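Local coordinates for protein fervidolysin (Fervidobacterium pennivorans, PDB 1R6V) that degrades keratin into peptides as a subtilisin-like serine protease, which allows the bacterium to grow on native feathers, at residues I229-D234 / H266-W271; I406-E411 / T426-V431; Y478-G483 / A488-I493. The protein carries 1 engineered substitution. All coordinates share one frame; numbering follows the deposited sequence.

Following the chain from the N terminus, the three contacts come in series; none nests inside or crosses another. The 31 residues between the segments of interaction 1, just over half of them helix, lead from strand 225-230 to strand 263-269 of the central sheet of the protease domain. Interaction 2 closes a shorter loop of 14 residues later in the same domain, bringing the chain after helix 403-413 back against that helix. Interaction 3 spans only four residues and joins the two sheets of the first beta-sandwich domain. Interactions 2 and 3 meet across the domain border, where Arg407 NH2 lies 3.1 Å from His492 O, a probable hydrogen bond. Interaction 1 touches neither, its nearest atoms being about 7 Å from interaction 3.

Interaction 1. Residues I229-D234 / H266-W271; sequences IVIFDD and HSWGGW
Phe232 and Trp268 mark the nearest backbone approach, with their CA atoms 9.3 Å apart, too far for neighbouring strands. This is the parallel core of the central sheet in the subtilisin fold: strand 157-162 runs between strands 225-230 and 263-269, and the side chains just past the end of the first meet Trp268 on the second. Helix 246-258, part of the crossover between the two strands, adds Val249 against both Ile231 and Trp268. Asp162, probably the aspartate of the charge relay, ends the middle strand, its side chain about 6 Å from that of Ile231.

Ile231 does the main work with its CD1 methyl, which sits over one face of the indole, 3.5 Å from the centroid of the five-membered ring and only 9° off its normal, a clean CH-pi contact. CG1 lies between the backbone N and the carbonyl carbon (chi1 64°), the crowded position, and the nearly extended second torsion carries CD1 out toward Trp268, the two side chains crossing at about a right angle. Phe232 comes in differently, edge first: its CE1 lies 3.6 Å from Trp268 CB, which sits near the plane of the phenyl ring. Tyr243 meets the same phenyl ring from elsewhere in the chain.

A bond within its own strand helps to fix the rotation of the indole. Trp268 NE1 donates to His266 ND1 over 3.0 Å at 154°, reaching the imidazole at its edge and in its plane, so ND1 serves as acceptor.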
loop_
_atom_site.group_PDB
_atom_site.type_symbol
_atom_site.label_atom_id
_atom_site.label_comp_id
_atom_site.label_asym_id
_atom_site.label_seq_id
_atom_site.Cartn_x
_atom_site.Cartn_y
_atom_site.Cartn_z
ATOM N N ILE A 229 12.378 -11.079 -10.247
ATOM C CA ILE A 229 10.979 -11.336 -9.905
ATOM C C ILE A 229 10.215 -10.565 -10.969
ATOM O O ILE A 229 10.266 -9.334 -11.022
ATOM C CB ILE A 229 10.590 -10.817 -8.492
ATOM C CG1 ILE A 229 11.500 -11.435 -7.415
ATOM C CG2 ILE A 229 9.100 -11.125 -8.228
ATOM C CD1 ILE A 229 11.334 -12.972 -7.177
ATOM N N VAL A 230 9.513 -11.285 -11.836
ATOM C CA VAL A 230 8.814 -10.632 -12.927
ATOM C C VAL A 230 7.425 -10.150 -12.556
ATOM O O VAL A 230 6.507 -10.956 -12.405
ATOM C CB VAL A 230 8.718 -11.593 -14.145
ATOM C CG1 VAL A 230 8.053 -10.896 -15.337
ATOM C CG2 VAL A 230 10.113 -12.071 -14.515
ATOM N N ILE A 231 7.268 -8.835 -12.388
ATOM C CA ILE A 231 5.954 -8.310 -12.077
ATOM C C ILE A 231 5.343 -7.484 -13.208
ATOM O O ILE A 231 4.164 -7.110 -13.134
ATOM C CB ILE A 231 5.930 -7.550 -10.725
ATOM C CG1 ILE A 231 6.821 -6.298 -10.762
ATOM C CG2 ILE A 231 6.372 -8.501 -9.620
ATOM C CD1 ILE A 231 6.337 -5.217 -9.764
ATOM N N PHE A 232 6.159 -7.186 -14.227
ATOM C CA PHE A 232 5.701 -6.544 -15.449
ATOM C C PHE A 232 6.128 -7.565 -16.480
ATOM O O PHE A 232 7.293 -7.685 -16.837
ATOM C CB PHE A 232 6.326 -5.169 -15.686
ATOM C CG PHE A 232 5.647 -4.107 -14.897
ATOM C CD1 PHE A 232 6.076 -3.809 -13.604
ATOM C CD2 PHE A 232 4.495 -3.491 -15.385
ATOM C CE1 PHE A 232 5.360 -2.922 -12.805
ATOM C CE2 PHE A 232 3.768 -2.601 -14.587
ATOM C CZ PHE A 232 4.204 -2.317 -13.292
ATOM N N ASP A 233 5.139 -8.347 -16.893
ATOM C CA ASP A 233 5.316 -9.443 -17.827
ATOM C C ASP A 233 4.917 -9.004 -19.241
ATOM O O ASP A 233 4.753 -7.807 -19.504
ATOM C CB ASP A 233 4.445 -10.605 -17.318
ATOM C CG ASP A 233 5.001 -11.973 -17.676
ATOM O OD1 ASP A 233 5.184 -12.236 -18.881
ATOM O OD2 ASP A 233 5.243 -12.792 -16.760
ATOM N N ASP A 234 4.774 -9.968 -20.150
ATOM C CA ASP A 234 4.391 -9.667 -21.530
ATOM C C ASP A 234 2.896 -9.346 -21.575
ATOM O O ASP A 234 2.066 -10.216 -21.305
ATOM C CB ASP A 234 4.667 -10.880 -22.426
ATOM C CG ASP A 234 4.467 -10.571 -23.902
ATOM O OD1 ASP A 234 3.710 -9.636 -24.236
ATOM O OD2 ASP A 234 5.069 -11.282 -24.727
ATOM N N HIS A 266 12.397 -1.679 -6.198
ATOM C CA HIS A 266 11.066 -1.453 -6.790
ATOM C C HIS A 266 10.955 -0.089 -7.463
ATOM O O HIS A 266 11.256 0.927 -6.834
ATOM C CB HIS A 266 9.973 -1.441 -5.717
ATOM C CG HIS A 266 9.883 -2.693 -4.907
ATOM N ND1 HIS A 266 9.075 -3.757 -5.262
ATOM C CD2 HIS A 266 10.501 -3.047 -3.756
ATOM C CE1 HIS A 266 9.208 -4.717 -4.357
ATOM N NE2 HIS A 266 10.066 -4.308 -3.433
ATOM N N SER A 267 10.506 -0.049 -8.711
ATOM C CA SER A 267 10.295 1.244 -9.362
ATOM C C SER A 267 8.987 1.162 -10.128
ATOM O O SER A 267 8.954 1.207 -11.364
ATOM C CB SER A 267 11.451 1.592 -10.293
ATOM O OG SER A 267 12.606 1.901 -9.516
ATOM N N TRP A 268 7.910 1.015 -9.368
ATOM C CA TRP A 268 6.558 0.918 -9.900
ATOM C C TRP A 268 5.585 1.428 -8.852
ATOM O O TRP A 268 5.946 1.627 -7.690
ATOM C CB TRP A 268 6.229 -0.539 -10.233
ATOM C CG TRP A 268 6.376 -1.484 -9.031
ATOM C CD1 TRP A 268 7.535 -2.050 -8.563
ATOM C CD2 TRP A 268 5.331 -1.928 -8.154
ATOM N NE1 TRP A 268 7.267 -2.825 -7.441
ATOM C CE2 TRP A 268 5.927 -2.759 -7.173
ATOM C CE3 TRP A 268 3.945 -1.702 -8.097
ATOM C CZ2 TRP A 268 5.188 -3.362 -6.153
ATOM C CZ3 TRP A 268 3.213 -2.303 -7.085
ATOM C CH2 TRP A 268 3.837 -3.125 -6.124
ATOM N N GLY A 269 4.341 1.647 -9.256
ATOM C CA GLY A 269 3.371 2.096 -8.289
ATOM C C GLY A 269 2.029 2.478 -8.853
ATOM O O GLY A 269 1.811 2.432 -10.063
ATOM N N GLY A 270 1.140 2.862 -7.948
ATOM C CA GLY A 270 -0.207 3.257 -8.320
ATOM C C GLY A 270 -0.920 3.919 -7.158
ATOM O O GLY A 270 -0.470 3.853 -6.015
ATOM N N TRP A 271 -2.052 4.551 -7.452
ATOM C CA TRP A 271 -2.843 5.253 -6.448
ATOM C C TRP A 271 -3.426 4.375 -5.325
ATOM O O TRP A 271 -3.473 4.776 -4.155
ATOM C CB TRP A 271 -4.005 5.990 -7.148
ATOM C CG TRP A 271 -5.112 6.410 -6.217
ATOM C CD1 TRP A 271 -5.159 7.538 -5.455
ATOM C CD2 TRP A 271 -6.299 5.660 -5.895
ATOM N NE1 TRP A 271 -6.293 7.538 -4.677
ATOM C CE2 TRP A 271 -7.009 6.400 -4.926
ATOM C CE3 TRP A 271 -6.821 4.439 -6.332
ATOM C CZ2 TRP A 271 -8.219 5.953 -4.381
ATOM C CZ3 TRP A 271 -8.027 3.993 -5.789
ATOM C CH2 TRP A 271 -8.710 4.750 -4.825
#

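Interaction 2. Residues I406-E411 / T426-V431; sequences IRKLLE and TGYGLV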
loop_
_atom_site.group_PDB
_atom_site.type_symbol
_atom_site.label_atom_id
_atom_site.label_comp_id
_atom_site.label_asym_id
_atom_site.label_seq_id
_atom_site.Cartn_x
_atom_site.Cartn_y
_atom_site.Cartn_z
ATOM N N ILE A 406 19.610 0.322 8.501
ATOM C CA ILE A 406 20.197 0.557 7.191
ATOM C C ILE A 406 19.711 1.899 6.669
ATOM O O ILE A 406 20.509 2.709 6.178
ATOM C CB ILE A 406 19.815 -0.565 6.190
ATOM C CG1 ILE A 406 20.508 -1.876 6.594
ATOM C CG2 ILE A 406 20.187 -0.133 4.745
ATOM C CD1 ILE A 406 22.048 -1.826 6.512
ATOM N N ARG A 407 18.403 2.161 6.771
ATOM C CA ARG A 407 17.907 3.430 6.279
ATOM C C ARG A 407 18.528 4.595 7.042
ATOM O O ARG A 407 18.968 5.561 6.431
ATOM C CB ARG A 407 16.382 3.525 6.374
ATOM C CG ARG A 407 15.831 4.852 5.842
ATOM C CD ARG A 407 14.305 4.852 5.837
ATOM N NE ARG A 407 13.740 4.601 7.164
ATOM C CZ ARG A 407 13.732 5.486 8.155
ATOM N NH1 ARG A 407 14.252 6.700 7.974
ATOM N NH2 ARG A 407 13.214 5.150 9.329
ATOM N N LYS A 408 18.568 4.508 8.373
ATOM C CA LYS A 408 19.152 5.624 9.117
ATOM C C LYS A 408 20.621 5.825 8.817
ATOM O O LYS A 408 21.109 6.951 8.863
ATOM C CB LYS A 408 18.959 5.449 10.630
ATOM C CG LYS A 408 17.503 5.522 11.094
ATOM C CD LYS A 408 16.751 6.779 10.592
ATOM C CE LYS A 408 17.502 8.069 10.860
ATOM N NZ LYS A 408 16.697 9.248 10.378
ATOM N N LEU A 409 21.342 4.748 8.531
ATOM C CA LEU A 409 22.763 4.875 8.224
ATOM C C LEU A 409 22.896 5.684 6.943
ATOM O O LEU A 409 23.731 6.585 6.841
ATOM C CB LEU A 409 23.402 3.498 8.042
ATOM C CG LEU A 409 24.897 3.490 7.676
ATOM C CD1 LEU A 409 25.728 4.375 8.643
ATOM C CD2 LEU A 409 25.393 2.061 7.715
ATOM N N LEU A 410 22.063 5.364 5.956
ATOM C CA LEU A 410 22.106 6.108 4.702
ATOM C C LEU A 410 21.793 7.587 4.890
ATOM O O LEU A 410 22.458 8.447 4.311
ATOM C CB LEU A 410 21.100 5.537 3.699
ATOM C CG LEU A 410 21.350 4.113 3.222
ATOM C CD1 LEU A 410 20.260 3.756 2.240
ATOM C CD2 LEU A 410 22.701 3.975 2.611
ATOM N N GLU A 411 20.763 7.885 5.678
ATOM C CA GLU A 411 20.353 9.262 5.899
ATOM C C GLU A 411 21.376 10.029 6.730
ATOM O O GLU A 411 21.643 11.198 6.455
ATOM C CB GLU A 411 18.979 9.292 6.563
ATOM C CG GLU A 411 17.864 8.767 5.634
ATOM C CD GLU A 411 16.527 8.593 6.325
ATOM O OE1 GLU A 411 16.419 8.892 7.537
ATOM O OE2 GLU A 411 15.576 8.145 5.643
ATOM N N THR A 426 15.057 15.823 -2.091
ATOM C CA THR A 426 16.087 14.793 -2.037
ATOM C C THR A 426 16.306 14.202 -0.657
ATOM O O THR A 426 17.318 13.538 -0.415
ATOM C CB THR A 426 17.420 15.364 -2.533
ATOM O OG1 THR A 426 18.444 14.357 -2.468
ATOM C CG2 THR A 426 17.819 16.551 -1.673
ATOM N N GLY A 427 15.364 14.425 0.246
ATOM C CA GLY A 427 15.532 13.889 1.587
ATOM C C GLY A 427 16.786 14.451 2.227
ATOM O O GLY A 427 17.030 15.657 2.164
ATOM N N TYR A 428 17.605 13.588 2.825
ATOM C CA TYR A 428 18.816 14.049 3.495
ATOM C C TYR A 428 20.023 14.297 2.591
ATOM O O TYR A 428 21.091 14.669 3.074
ATOM C CB TYR A 428 19.180 13.081 4.627
ATOM C CG TYR A 428 18.077 12.980 5.661
ATOM C CD1 TYR A 428 17.043 12.065 5.510
ATOM C CD2 TYR A 428 18.034 13.843 6.759
ATOM C CE1 TYR A 428 15.991 12.005 6.425
ATOM C CE2 TYR A 428 16.980 13.793 7.677
ATOM C CZ TYR A 428 15.962 12.871 7.502
ATOM O OH TYR A 428 14.910 12.817 8.389
ATOM N N GLY A 429 19.853 14.091 1.286
ATOM C CA GLY A 429 20.940 14.338 0.352
ATOM C C GLY A 429 21.367 13.167 -0.506
ATOM O O GLY A 429 20.643 12.182 -0.634
ATOM N N LEU A 430 22.549 13.293 -1.097
ATOM C CA LEU A 430 23.135 12.277 -1.957
ATOM C C LEU A 430 23.631 11.082 -1.149
ATOM O O LEU A 430 24.409 11.240 -0.208
ATOM C CB LEU A 430 24.313 12.877 -2.721
ATOM C CG LEU A 430 25.242 11.915 -3.460
ATOM C CD1 LEU A 430 24.474 11.235 -4.618
ATOM C CD2 LEU A 430 26.454 12.693 -4.007
ATOM N N VAL A 431 23.204 9.877 -1.526
ATOM C CA VAL A 431 23.659 8.688 -0.812
ATOM C C VAL A 431 25.183 8.557 -0.998
ATOM O O VAL A 431 25.712 8.768 -2.089
ATOM C CB VAL A 431 22.927 7.407 -1.342
ATOM C CG1 VAL A 431 23.348 7.108 -2.778
ATOM C CG2 VAL A 431 23.217 6.211 -0.425
HETATM O O HOH W 1 13.384 10.342 8.035
#
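The phenol ring of Tyr428 and the carboxylate of Glu411 lie with their planes 27° apart, the acid set obliquely against the ring. Glu411 OE1 comes to 3.3 Å from Tyr428 CE1, while CG, nearer the helix, rests 3.4 Å from Tyr428 CD1, so the whole length of the glutamate chain runs along this side of the tyrosine. At the far edge, in the ring plane, a water sits 2.9 Å from Tyr428 OH and gives a weak bond to Glu411 OE1. Trp422 also meets the ring.

The carboxylate is gripped from its own helix. Arg407 NH1, one turn back, donates to Glu411 OE2 over 3.0 Å; OE2 lies in the guanidinium plane, whereas the arginine nitrogen meets it on the syn side, 32° out of the carboxylate plane. Lys408 NZ reaches Glu411 OE1 at 2.9 Å, nearly along its C-O axis. With Glu411 CG held anti to the carbonyl carbon (chi1 -67°) and the chain extended beyond it, the acid reaches both cations. This network belongs to helix 403-413 of the subtilase domain, and Arg407 NH1 has a second partner in Asp494 of the neighbouring beta-sandwich domain. With an alanine in place of this glutamate, Lys408 and Arg407 would probably lose their shared carboxylate and a gap would open beside the tyrosine ring.

Tyr428 is presented by a type II' turn from Thr426 to Gly429. Farther along, Leu410 and Val431 lie side by side, pointing the same way, Leu410 CD2 being 3.8 Å from Val431 CG2.

Interaction 3. Residues Y478-G483 / A488-I493; sequences YYAKTG and ARFPHI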
loop_
_atom_site.group_PDB
_atom_site.type_symbol
_atom_site.label_atom_id
_atom_site.label_comp_id
_atom_site.label_asym_id
_atom_site.label_seq_id
_atom_site.Cartn_x
_atom_site.Cartn_y
_atom_site.Cartn_z
ATOM N N TYR A 478 4.474 9.934 7.885
ATOM C CA TYR A 478 4.046 8.573 7.593
ATOM C C TYR A 478 2.535 8.504 7.549
ATOM O O TYR A 478 1.849 9.336 8.140
ATOM C CB TYR A 478 4.577 7.603 8.653
ATOM C CG TYR A 478 6.095 7.569 8.740
ATOM C CD1 TYR A 478 6.760 8.146 9.824
ATOM C CD2 TYR A 478 6.857 6.954 7.745
ATOM C CE1 TYR A 478 8.158 8.107 9.919
ATOM C CE2 TYR A 478 8.254 6.905 7.826
ATOM C CZ TYR A 478 8.892 7.482 8.922
ATOM O OH TYR A 478 10.258 7.407 9.027
ATOM N N TYR A 479 2.011 7.505 6.849
ATOM C CA TYR A 479 0.569 7.359 6.738
ATOM C C TYR A 479 0.194 5.890 6.632
ATOM O O TYR A 479 0.915 5.108 6.021
ATOM C CB TYR A 479 0.077 8.112 5.494
ATOM C CG TYR A 479 -1.385 7.891 5.143
ATOM C CD1 TYR A 479 -1.785 6.791 4.377
ATOM C CD2 TYR A 479 -2.364 8.782 5.572
ATOM C CE1 TYR A 479 -3.131 6.588 4.048
ATOM C CE2 TYR A 479 -3.714 8.588 5.247
ATOM C CZ TYR A 479 -4.087 7.492 4.489
ATOM O OH TYR A 479 -5.420 7.304 4.183
ATOM N N ALA A 480 -0.923 5.520 7.243
ATOM C CA ALA A 480 -1.426 4.150 7.175
ATOM C C ALA A 480 -2.890 4.140 7.578
ATOM O O ALA A 480 -3.366 5.032 8.275
ATOM C CB ALA A 480 -0.636 3.230 8.095
ATOM N N LYS A 481 -3.607 3.120 7.142
ATOM C CA LYS A 481 -5.018 3.002 7.479
ATOM C C LYS A 481 -5.203 1.819 8.424
ATOM O O LYS A 481 -4.555 0.784 8.261
ATOM C CB LYS A 481 -5.810 2.783 6.198
ATOM C CG LYS A 481 -5.572 3.883 5.182
ATOM C CD LYS A 481 -6.267 3.612 3.860
ATOM C CE LYS A 481 -7.718 4.033 3.900
ATOM N NZ LYS A 481 -8.347 3.883 2.552
ATOM N N THR A 482 -6.087 1.946 9.406
ATOM C CA THR A 482 -6.280 0.833 10.326
ATOM C C THR A 482 -6.939 -0.340 9.618
ATOM O O THR A 482 -7.771 -0.154 8.731
ATOM C CB THR A 482 -7.135 1.219 11.562
ATOM O OG1 THR A 482 -8.433 1.652 11.135
ATOM C CG2 THR A 482 -6.453 2.341 12.368
ATOM N N GLY A 483 -6.547 -1.548 10.013
ATOM C CA GLY A 483 -7.121 -2.747 9.427
ATOM C C GLY A 483 -8.352 -3.173 10.210
ATOM O O GLY A 483 -8.830 -2.428 11.078
ATOM N N ALA A 488 -3.034 0.257 12.892
ATOM C CA ALA A 488 -2.314 0.848 11.768
ATOM C C ALA A 488 -0.874 0.593 12.211
ATOM O O ALA A 488 -0.463 1.049 13.283
ATOM C CB ALA A 488 -2.585 2.351 11.659
ATOM N N ARG A 489 -0.126 -0.149 11.400
ATOM C CA ARG A 489 1.245 -0.518 11.737
ATOM C C ARG A 489 2.254 0.287 10.960
ATOM O O ARG A 489 2.110 0.474 9.752
ATOM C CB ARG A 489 1.499 -2.004 11.434
ATOM C CG ARG A 489 0.475 -2.968 11.998
ATOM C CD ARG A 489 0.819 -4.406 11.600
ATOM N NE ARG A 489 1.964 -4.923 12.349
ATOM C CZ ARG A 489 2.335 -6.202 12.378
ATOM N NH1 ARG A 489 1.655 -7.118 11.693
ATOM N NH2 ARG A 489 3.382 -6.572 13.106
ATOM N N PHE A 490 3.297 0.731 11.662
ATOM C CA PHE A 490 4.362 1.523 11.056
ATOM C C PHE A 490 5.707 0.846 11.312
ATOM O O PHE A 490 6.356 1.133 12.307
ATOM C CB PHE A 490 4.376 2.928 11.673
ATOM C CG PHE A 490 3.130 3.720 11.380
ATOM C CD1 PHE A 490 1.985 3.563 12.153
ATOM C CD2 PHE A 490 3.103 4.600 10.309
ATOM C CE1 PHE A 490 0.820 4.275 11.861
ATOM C CE2 PHE A 490 1.946 5.318 10.004
ATOM C CZ PHE A 490 0.805 5.153 10.782
ATOM N N PRO A 491 6.157 -0.024 10.398
ATOM C CA PRO A 491 7.439 -0.695 10.616
ATOM C C PRO A 491 8.667 0.097 10.227
ATOM O O PRO A 491 8.669 0.835 9.239
ATOM C CB PRO A 491 7.316 -1.973 9.789
ATOM C CG PRO A 491 6.417 -1.567 8.658
ATOM C CD PRO A 491 5.426 -0.593 9.249
ATOM N N HIS A 492 9.703 -0.058 11.041
ATOM C CA HIS A 492 10.986 0.556 10.763
ATOM C C HIS A 492 10.966 2.034 10.434
ATOM O O HIS A 492 11.694 2.478 9.566
ATOM C CB HIS A 492 11.643 -0.253 9.646
ATOM C CG HIS A 492 11.879 -1.673 10.041
ATOM N ND1 HIS A 492 12.955 -2.050 10.815
ATOM C CD2 HIS A 492 11.106 -2.777 9.905
ATOM C CE1 HIS A 492 12.829 -3.322 11.151
ATOM N NE2 HIS A 492 11.715 -3.784 10.614
ATOM N N ILE A 493 10.152 2.785 11.167
ATOM C CA ILE A 493 10.071 4.220 10.982
ATOM C C ILE A 493 11.012 4.909 11.985
ATOM O O ILE A 493 11.542 4.280 12.904
ATOM C CB ILE A 493 8.630 4.776 11.212
ATOM C CG1 ILE A 493 8.169 4.531 12.653
ATOM C CG2 ILE A 493 7.654 4.120 10.218
ATOM C CD1 ILE A 493 6.944 5.394 13.044
#
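Tyr478 lays one face of its ring over Ile493, whose CG2 methyl stands 3.7 Å from the ring centroid, just 9° off the normal: a CH-pi contact centred on the ring. The isoleucine CB shares the face, 3.6 Å from Tyr478 CZ, so the phenol rides over the beta-branch rather than over the end of the chain. Its hydroxyl reaches past Ile493 to hydrogen-bond with Asp494 N, which helps fix the tilt of the ring.

Phe490 fills the next position along. With its CG turned anti to the carbonyl carbon (chi1 -65°), the ring sits between two residues of the facing strand: Tyr478 CB lies 3.7 Å from Phe490 CD2, and Ala480 CB is 3.6 Å from Phe490 CZ, both meeting the ring obliquely. The backbone N of Tyr479 sits at its edge, in plane. Met470, from the strand beside 478-481, and Pro311 of the protease domain also touch this phenylalanine.

The two strands belong to different sheets of the Ig-like beta-sandwich domain, 478-481 to one and 487-494 to the other, and the short loop between them makes a beta-arch. Their axes approach to 6.2 Å with N-to-C directions 143° apart, and side chains rather than backbone bonds join them. At the arch the interior is lined by small groups: Thr482 CG2 meets Ala488 CB at 3.9 Å, and Ala480 CB stands 4.2 Å from the same methyl. Thr482 OG1 bonds to Val463 O and Val466 N, while Arg489, whose CB points away from strand 478-481, makes a salt bridge to Glu449 through its guanidinium and accepts a hydrogen bond from Lys278 NZ of protease helix 275-286 at its carbonyl oxygen.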